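Local coordinates for protein aminofutalosine deaminase (Helicobacter pylori, PDB 7LKK) that deaminates aminofutalosine in the menaquinone pathway, using a metal-dependent amidohydrolase active site, at residues S162-E167 against K201-S206; Q215-T220 against D268-F273. All coordinates share one frame; numbering follows the deposited sequence. Where two conformers were deposited one is given.

Interaction 2 belongs to the core of the metallo-hydrolase barrel and interaction 1 to its surface. In 215-220 against 268-273 two neighbouring parallel strands are joined by backbone hydrogen bonds, next to the iron site; in 162-167 against 201-206 the loop leading into helix 166-180 leans on the start of helix 201-213, and the chemistry is mostly that of one methionine. The two do not touch, their nearest atoms lying about 7 Å apart. They are nonetheless consecutive along the chain: helix 201-213, whose start takes part in interaction 1, is followed after a short turn by strand 218-222 of interaction 2, whose Leu218 packs back against that same helix.

Interaction 1 (S162-E167 against K201-S206); sequences SSYSLE and KDMALS
Met203 and Tyr164 carry most of this contact, with Asp202 adding a smaller share. The methionine leaves the first turn of helix 201-213 with CG beside its own backbone N (chi1 -54°) and then bends at the next two torsions, which curls the thioether under the loop. Its SD lies 3.5 Å from CD2 of Tyr164 and 4.2 Å from the centroid of that ring, about 40° off the normal, an oblique Met-aromatic contact. The same sulfur accepts a weak but nearly straight hydrogen bond from the backbone N of Ser165, at 3.5 Å. Beyond the sulfur, the methyl CE sits against the peptide between Tyr164 and Ser165, and comes 3.5 Å from the carbonyl O of Ser163.

The tyrosine swings its ring back over the helix by turning CG anti to its backbone N (chi1 -176°). Its CD2 then also meets Asp202, whose CB is 3.9 Å away; the carboxylate stands almost perpendicular to the ring, and its OD2 bonds to the side chain of Gln200. Leu169 of helix 166-180 touches both Tyr164 and Met203, extending the apolar packing beyond the loop.

Ser165 has a second role: its OG bonds to the backbone N of Lys168. This is a side-chain N-cap, so the residue that offers its own N-H to the sulfur also caps the start of helix 166-180. The whole is surface packing away from the iron site, a Met-aromatic contact joining the N-terminal ends of two successive outer helices of the amidohydrolase barrel.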
ATOM      1  N   SER A 162     -13.906  19.397  26.121  1.00 20.85           N
ATOM      2  CA  SER A 162     -14.074  18.452  27.218  1.00 18.25           C
ATOM      3  C   SER A 162     -14.556  19.105  28.507  1.00 18.74           C
ATOM      4  O   SER A 162     -14.723  18.408  29.512  1.00 20.35           O
ATOM      5  CB  SER A 162     -12.759  17.712  27.476  1.00 21.53           C
ATOM      6  OG  SER A 162     -11.651  18.577  27.302  1.00 22.66           O
ATOM      7  N   SER A 163     -14.786  20.414  28.506  1.00 23.14           N
ATOM      8  CA  SER A 163     -15.298  21.122  29.672  1.00 22.57           C
ATOM      9  C   SER A 163     -16.465  21.995  29.238  1.00 21.69           C
ATOM     10  O   SER A 163     -16.326  22.804  28.314  1.00 24.71           O
ATOM     11  CB  SER A 163     -14.204  21.967  30.335  1.00 27.28           C
ATOM     12  OG  SER A 163     -13.951  23.149  29.599  1.00 35.82           O
ATOM     13  N   TYR A 164     -17.607  21.823  29.899  1.00 25.46           N
ATOM     14  CA  TYR A 164     -18.832  22.490  29.472  1.00 25.69           C
ATOM     15  C   TYR A 164     -18.700  24.006  29.569  1.00 26.17           C
ATOM     16  O   TYR A 164     -18.240  24.542  30.581  1.00 29.28           O
ATOM     17  CB  TYR A 164     -20.016  22.014  30.313  1.00 28.22           C
ATOM     18  CG  TYR A 164     -21.340  22.591  29.862  1.00 26.81           C
ATOM     19  CD1 TYR A 164     -21.814  23.789  30.381  1.00 27.12           C
ATOM     20  CD2 TYR A 164     -22.112  21.940  28.910  1.00 22.57           C
ATOM     21  CE1 TYR A 164     -23.018  24.320  29.966  1.00 25.14           C
ATOM     22  CE2 TYR A 164     -23.319  22.463  28.491  1.00 22.60           C
ATOM     23  CZ  TYR A 164     -23.768  23.653  29.022  1.00 29.90           C
ATOM     24  OH  TYR A 164     -24.969  24.180  28.607  1.00 24.22           O
ATOM     25  N   SER A 165     -19.116  24.693  28.508  1.00 26.90           N
ATOM     26  CA  SER A 165     -19.126  26.151  28.475  1.00 31.05           C
ATOM     27  C   SER A 165     -20.264  26.598  27.572  1.00 29.63           C
ATOM     28  O   SER A 165     -20.253  26.299  26.374  1.00 26.44           O
ATOM     29  CB  SER A 165     -17.788  26.703  27.976  1.00 29.57           C
ATOM     30  OG  SER A 165     -17.937  28.012  27.456  1.00 31.10           O
ATOM     31  N   LEU A 166     -21.244  27.303  28.143  1.00 30.19           N
ATOM     32  CA  LEU A 166     -22.343  27.823  27.334  1.00 29.97           C
ATOM     33  C   LEU A 166     -21.852  28.837  26.309  1.00 29.57           C
ATOM     34  O   LEU A 166     -22.418  28.937  25.215  1.00 31.17           O
ATOM     35  CB  LEU A 166     -23.412  28.448  28.232  1.00 28.12           C
ATOM     36  CG  LEU A 166     -24.715  28.887  27.555  1.00 38.87           C
ATOM     37  CD1 LEU A 166     -25.326  27.748  26.749  1.00 36.39           C
ATOM     38  CD2 LEU A 166     -25.705  29.415  28.582  1.00 33.75           C
ATOM     39  N   GLU A 167     -20.807  29.597  26.643  1.00 31.77           N
ATOM     40  CA  GLU A 167     -20.233  30.525  25.674  1.00 31.50           C
ATOM     41  C   GLU A 167     -19.642  29.776  24.487  1.00 31.48           C
ATOM     42  O   GLU A 167     -19.802  30.195  23.335  1.00 26.63           O
ATOM     43  CB  GLU A 167     -19.176  31.404  26.342  1.00 33.21           C
ATOM     44  CG  GLU A 167     -19.754  32.547  27.166  1.00 42.40           C
ATOM     45  CD  GLU A 167     -18.767  33.684  27.364  1.00 45.96           C
ATOM     46  OE1 GLU A 167     -17.552  33.410  27.448  1.00 45.78           O
ATOM     47  OE2 GLU A 167     -19.208  34.851  27.436  1.00 47.83           O
ATOM     48  N   LYS A 201     -20.184  15.386  27.742  1.00 18.77           N
ATOM     49  CA  LYS A 201     -21.438  14.745  27.349  1.00 18.38           C
ATOM     50  C   LYS A 201     -22.517  15.768  27.011  1.00 22.44           C
ATOM     51  O   LYS A 201     -23.179  15.670  25.971  1.00 17.24           O
ATOM     52  CB  LYS A 201     -21.917  13.807  28.457  1.00 18.99           C
ATOM     53  CG  LYS A 201     -23.187  13.035  28.113  1.00 22.36           C
ATOM     54  CD  LYS A 201     -23.440  11.918  29.112  1.00 22.54           C
ATOM     55  CE  LYS A 201     -24.497  10.942  28.605  1.00 26.54           C
ATOM     56  NZ  LYS A 201     -25.584  11.629  27.858  1.00 32.53           N
ATOM     57  N   ASP A 202     -22.720  16.756  27.884  1.00 18.84           N
ATOM     58  CA  ASP A 202     -23.790  17.718  27.642  1.00 18.74           C
ATOM     59  C   ASP A 202     -23.479  18.626  26.458  1.00 19.11           C
ATOM     60  O   ASP A 202     -24.401  19.113  25.794  1.00 18.69           O
ATOM     61  CB  ASP A 202     -24.047  18.533  28.907  1.00 19.75           C
ATOM     62  CG  ASP A 202     -24.518  17.667  30.056  1.00 22.26           C
ATOM     63  OD1 ASP A 202     -25.718  17.320  30.087  1.00 20.61           O
ATOM     64  OD2 ASP A 202     -23.681  17.310  30.911  1.00 22.75           O
ATOM     65  N   MET A 203     -22.197  18.847  26.165  1.00 18.28           N
ATOM     66  CA  MET A 203     -21.836  19.552  24.940  1.00 19.75           C
ATOM     67  C   MET A 203     -22.190  18.724  23.711  1.00 20.95           C
ATOM     68  O   MET A 203     -22.698  19.260  22.720  1.00 19.12           O
ATOM     69  CB  MET A 203     -20.346  19.895  24.950  1.00 23.26           C
ATOM     70  CG  MET A 203     -19.903  20.661  26.187  1.00 23.77           C
ATOM     71  SD  MET A 203     -20.195  22.431  26.027  1.00 32.65           S
ATOM     72  CE  MET A 203     -18.551  23.025  25.654  1.00 32.06           C
ATOM     73  N   ALA A 204     -21.939  17.414  23.762  1.00 18.78           N
ATOM     74  CA  ALA A 204     -22.284  16.549  22.638  1.00 16.41           C
ATOM     75  C   ALA A 204     -23.793  16.482  22.438  1.00 19.04           C
ATOM     76  O   ALA A 204     -24.276  16.545  21.302  1.00 19.59           O
ATOM     77  CB  ALA A 204     -21.709  15.149  22.850  1.00 16.88           C
ATOM     78  N   LEU A 205     -24.551  16.356  23.533  1.00 21.86           N
ATOM     79  CA  LEU A 205     -26.008  16.349  23.434  1.00 22.30           C
ATOM     80  C   LEU A 205     -26.522  17.620  22.771  1.00 20.01           C
ATOM     81  O   LEU A 205     -27.489  17.583  22.001  1.00 22.65           O
ATOM     82  CB  LEU A 205     -26.629  16.182  24.821  1.00 23.69           C
ATOM     83  CG  LEU A 205     -26.383  14.853  25.538  1.00 25.06           C
ATOM     84  CD1 LEU A 205     -26.862  14.931  26.981  1.00 23.79           C
ATOM     85  CD2 LEU A 205     -27.070  13.716  24.803  1.00 22.94           C
ATOM     86  N   SER A 206     -25.886  18.757  23.061  1.00 21.13           N
ATOM     87  CA  SER A 206     -26.299  20.013  22.444  1.00 22.32           C
ATOM     88  C   SER A 206     -26.016  20.014  20.947  1.00 21.93           C
ATOM     89  O   SER A 206     -26.845  20.475  20.154  1.00 23.98           O
ATOM     90  CB  SER A 206     -25.598  21.188  23.126  1.00 23.01           C
ATOM     91  OG  SER A 206     -26.104  22.422  22.650  1.00 28.67           O
TER

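Interaction 2 (Q215-T220 against D268-F273); sequences QSLLST and DTHTLF. With EDO (1,2-ethanediol), chain H.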
ATOM      1  N   GLN A 215     -31.832  19.278  10.776  1.00 27.67           N
ATOM      2  CA  GLN A 215     -31.882  18.114   9.890  1.00 27.62           C
ATOM      3  C   GLN A 215     -30.520  17.851   9.249  1.00 24.63           C
ATOM      4  O   GLN A 215     -30.401  17.621   8.042  1.00 22.23           O
ATOM      5  CB  GLN A 215     -32.972  18.283   8.828  1.00 28.92           C
ATOM      6  CG  GLN A 215     -34.357  18.559   9.402  1.00 35.05           C
ATOM      7  CD  GLN A 215     -35.410  18.759   8.327  1.00 35.85           C
ATOM      8  OE1 GLN A 215     -36.389  18.016   8.256  1.00 36.22           O
ATOM      9  NE2 GLN A 215     -35.215  19.766   7.485  1.00 34.29           N
ATOM     10  N   SER A 216     -29.480  17.885  10.078  1.00 22.71           N
ATOM     11  CA  SER A 216     -28.104  17.728   9.634  1.00 20.70           C
ATOM     12  C   SER A 216     -27.604  16.313   9.899  1.00 17.78           C
ATOM     13  O   SER A 216     -28.041  15.643  10.838  1.00 15.82           O
ATOM     14  CB  SER A 216     -27.186  18.733  10.339  1.00 23.01           C
ATOM     15  OG  SER A 216     -27.467  20.062   9.940  1.00 24.97           O
ATOM     16  N   LEU A 217     -26.670  15.868   9.061  1.00 18.52           N
ATOM     17  CA  LEU A 217     -25.989  14.609   9.312  1.00 18.14           C
ATOM     18  C   LEU A 217     -25.011  14.764  10.475  1.00 17.61           C
ATOM     19  O   LEU A 217     -24.629  15.873  10.857  1.00 20.96           O
ATOM     20  CB  LEU A 217     -25.234  14.140   8.065  1.00 16.33           C
ATOM     21  CG  LEU A 217     -25.951  13.368   6.954  1.00 21.62           C
ATOM     22  CD1 LEU A 217     -27.367  13.866   6.708  1.00 22.65           C
ATOM     23  CD2 LEU A 217     -25.129  13.428   5.672  1.00 21.11           C
ATOM     24  N   LEU A 218     -24.606  13.631  11.045  0.88 19.07           N
ATOM     25  CA  LEU A 218     -23.651  13.617  12.143  0.88 19.60           C
ATOM     26  C   LEU A 218     -22.500  12.675  11.818  0.88 19.55           C
ATOM     27  O   LEU A 218     -22.646  11.732  11.036  0.88 20.34           O
ATOM     28  CB  LEU A 218     -24.307  13.195  13.468  0.88 17.52           C
ATOM     29  CG  LEU A 218     -25.166  14.258  14.158  0.88 20.43           C
ATOM     30  CD1 LEU A 218     -26.125  13.615  15.151  0.88 19.03           C
ATOM     31  CD2 LEU A 218     -24.287  15.294  14.845  0.88 18.33           C
ATOM     32  N   SER A 219     -21.351  12.948  12.428  1.00 18.59           N
ATOM     33  CA  SER A 219     -20.163  12.126  12.259  1.00 19.57           C
ATOM     34  C   SER A 219     -19.380  12.166  13.562  1.00 19.65           C
ATOM     35  O   SER A 219     -19.461  13.138  14.317  1.00 16.15           O
ATOM     36  CB  SER A 219     -19.298  12.607  11.088  1.00 21.24           C
ATOM     37  OG  SER A 219     -18.195  11.742  10.874  1.00 20.69           O
ATOM     38  N   THR A 220     -18.633  11.099  13.827  1.00 19.71           N
ATOM     39  CA  THR A 220     -17.859  11.021  15.058  1.00 18.20           C
ATOM     40  C   THR A 220     -16.763   9.977  14.903  1.00 18.58           C
ATOM     41  O   THR A 220     -16.916   9.003  14.160  1.00 18.15           O
ATOM     42  CB  THR A 220     -18.755  10.688  16.261  1.00 19.40           C
ATOM     43  OG1 THR A 220     -17.982  10.728  17.468  1.00 24.08           O
ATOM     44  CG2 THR A 220     -19.391   9.312  16.106  1.00 19.84           C
ATOM     45  N   ASP A 268     -31.403   6.865  17.046  1.00 24.97           N
ATOM     46  CA  ASP A 268     -32.323   7.319  16.003  1.00 27.84           C
ATOM     47  C   ASP A 268     -31.796   8.570  15.298  1.00 26.90           C
ATOM     48  O   ASP A 268     -32.447   9.614  15.242  1.00 25.94           O
ATOM     49  CB  ASP A 268     -33.721   7.565  16.579  1.00 31.87           C
ATOM     50  CG  ASP A 268     -34.302   6.338  17.256  1.00 32.82           C
ATOM     51  OD1 ASP A 268     -34.694   6.435  18.436  1.00 34.45           O
ATOM     52  OD2 ASP A 268     -34.371   5.275  16.606  1.00 39.05           O
ATOM     53  N   THR A 269     -30.590   8.441  14.744  1.00 22.72           N
ATOM     54  CA  THR A 269     -29.954   9.510  13.990  1.00 20.59           C
ATOM     55  C   THR A 269     -29.321   8.925  12.734  1.00 23.72           C
ATOM     56  O   THR A 269     -29.239   7.708  12.561  1.00 23.13           O
ATOM     57  CB  THR A 269     -28.882  10.242  14.815  1.00 25.07           C
ATOM     58  OG1 THR A 269     -27.927   9.294  15.308  1.00 21.80           O
ATOM     59  CG2 THR A 269     -29.505  10.993  15.986  1.00 21.24           C
ATOM     60  N   HIS A 270     -28.881   9.818  11.848  1.00 21.11           N
ATOM     61  CA  HIS A 270     -28.044   9.467  10.700  1.00 22.25           C
ATOM     62  C   HIS A 270     -26.624   9.899  11.052  1.00 17.91           C
ATOM     63  O   HIS A 270     -26.238  11.050  10.841  1.00 17.37           O
ATOM     64  CB  HIS A 270     -28.560  10.146   9.432  1.00 19.53           C
ATOM     65  CG  HIS A 270     -27.773   9.824   8.198  1.00 24.20           C
ATOM     66  ND1 HIS A 270     -28.366   9.375   7.037  1.00 19.71           N
ATOM     67  CD2 HIS A 270     -26.446   9.905   7.934  1.00 22.96           C
ATOM     68  CE1 HIS A 270     -27.439   9.185   6.115  1.00 19.17           C
ATOM     69  NE2 HIS A 270     -26.264   9.494   6.635  1.00 21.09           N
ATOM     70  N   THR A 271     -25.835   8.967  11.588  1.00 18.35           N
ATOM     71  CA  THR A 271     -24.516   9.285  12.128  1.00 19.71           C
ATOM     72  C   THR A 271     -23.454   8.384  11.515  1.00 17.71           C
ATOM     73  O   THR A 271     -23.611   7.159  11.486  1.00 21.01           O
ATOM     74  CB  THR A 271     -24.495   9.143  13.656  1.00 21.13           C
ATOM     75  OG1 THR A 271     -25.438  10.052  14.236  1.00 19.64           O
ATOM     76  CG2 THR A 271     -23.109   9.456  14.203  1.00 19.23           C
ATOM     77  N   LEU A 272     -22.373   8.995  11.037  1.00 15.18           N
ATOM     78  CA  LEU A 272     -21.202   8.264  10.571  1.00 18.34           C
ATOM     79  C   LEU A 272     -20.283   7.973  11.752  1.00 22.80           C
ATOM     80  O   LEU A 272     -19.921   8.883  12.506  1.00 17.82           O
ATOM     81  CB  LEU A 272     -20.444   9.062   9.508  1.00 17.79           C
ATOM     82  CG  LEU A 272     -20.962   9.111   8.068  1.00 20.70           C
ATOM     83  CD1 LEU A 272     -22.296   9.838   7.971  1.00 24.86           C
ATOM     84  CD2 LEU A 272     -19.932   9.776   7.169  1.00 17.78           C
ATOM     85  N   PHE A 273     -19.912   6.706  11.910  1.00 19.94           N
ATOM     86  CA  PHE A 273     -18.965   6.274  12.932  1.00 18.28           C
ATOM     87  C   PHE A 273     -17.665   5.888  12.243  1.00 18.09           C
ATOM     88  O   PHE A 273     -17.646   4.956  11.432  1.00 18.76           O
ATOM     89  CB  PHE A 273     -19.520   5.099  13.738  1.00 17.79           C
ATOM     90  CG  PHE A 273     -20.514   5.499  14.784  1.00 19.66           C
ATOM     91  CD1 PHE A 273     -21.833   5.744  14.445  1.00 16.93           C
ATOM     92  CD2 PHE A 273     -20.130   5.631  16.109  1.00 19.35           C
ATOM     93  CE1 PHE A 273     -22.752   6.114  15.407  1.00 19.42           C
ATOM     94  CE2 PHE A 273     -21.047   6.000  17.075  1.00 22.19           C
ATOM     95  CZ  PHE A 273     -22.357   6.242  16.724  1.00 20.45           C
TER
HETATM   96  C1  EDO H 504     -30.269  13.305  13.137  1.00 29.84           C
HETATM   97  O1  EDO H 504     -29.316  12.697  12.258  1.00 36.71           O
HETATM   98  C2  EDO H 504     -31.127  14.288  12.352  1.00 34.05           C
HETATM   99  O2  EDO H 504     -30.342  15.434  12.006  1.00 32.60           O
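The carbonyl O of Leu218 takes the N-H of Leu272 at 2.8 Å, nearly straight at the hydrogen. A CA-H...O contact reaches the same Leu218 O from CA of Thr271, 3.3 Å away. This is the parallel pairing of neighbouring strands in the TIM-type barrel of the amidohydrolases. Leu218 also gives its own N-H to the O of His270 (3.1 Å), and two residues on Thr220 N bonds to the O of Leu272, which meets the CA of Ser219 as well. Strand 269-275 thus uses both polar groups of Leu272 on this one neighbour, while strand 218-222, on its edge away from 269-275, bonds through Ser219 to Val193 of strand 187-193.

Side chains alternate about this pair. Ser219 and Leu272 share one face, where Ser219 approaches the iron ligand His79; His221, just after Thr220, is itself an iron ligand. Leu218, Thr271, Thr220 and Phe273 occupy the other face, toward the surrounding helices. There OG1 of Thr271 packs 3.4 Å from CB of Leu218.

At the start of the pair, CG of Leu217 lies over the imidazole face of His270, 3.6 Å from CD2. His270 NE2 bonds to the O of Ala371. A 1,2-ethanediol, probably from the crystallisation liquor, bridges His270 N and Ser216 O. At the far end Thr220 turns OG1 anti to its backbone N (chi1 -175°), where Tyr262 and Val193 hold it; this places CG2 over one face of the Phe273 ring, 4.0 Å from its centroid and 23° off the normal.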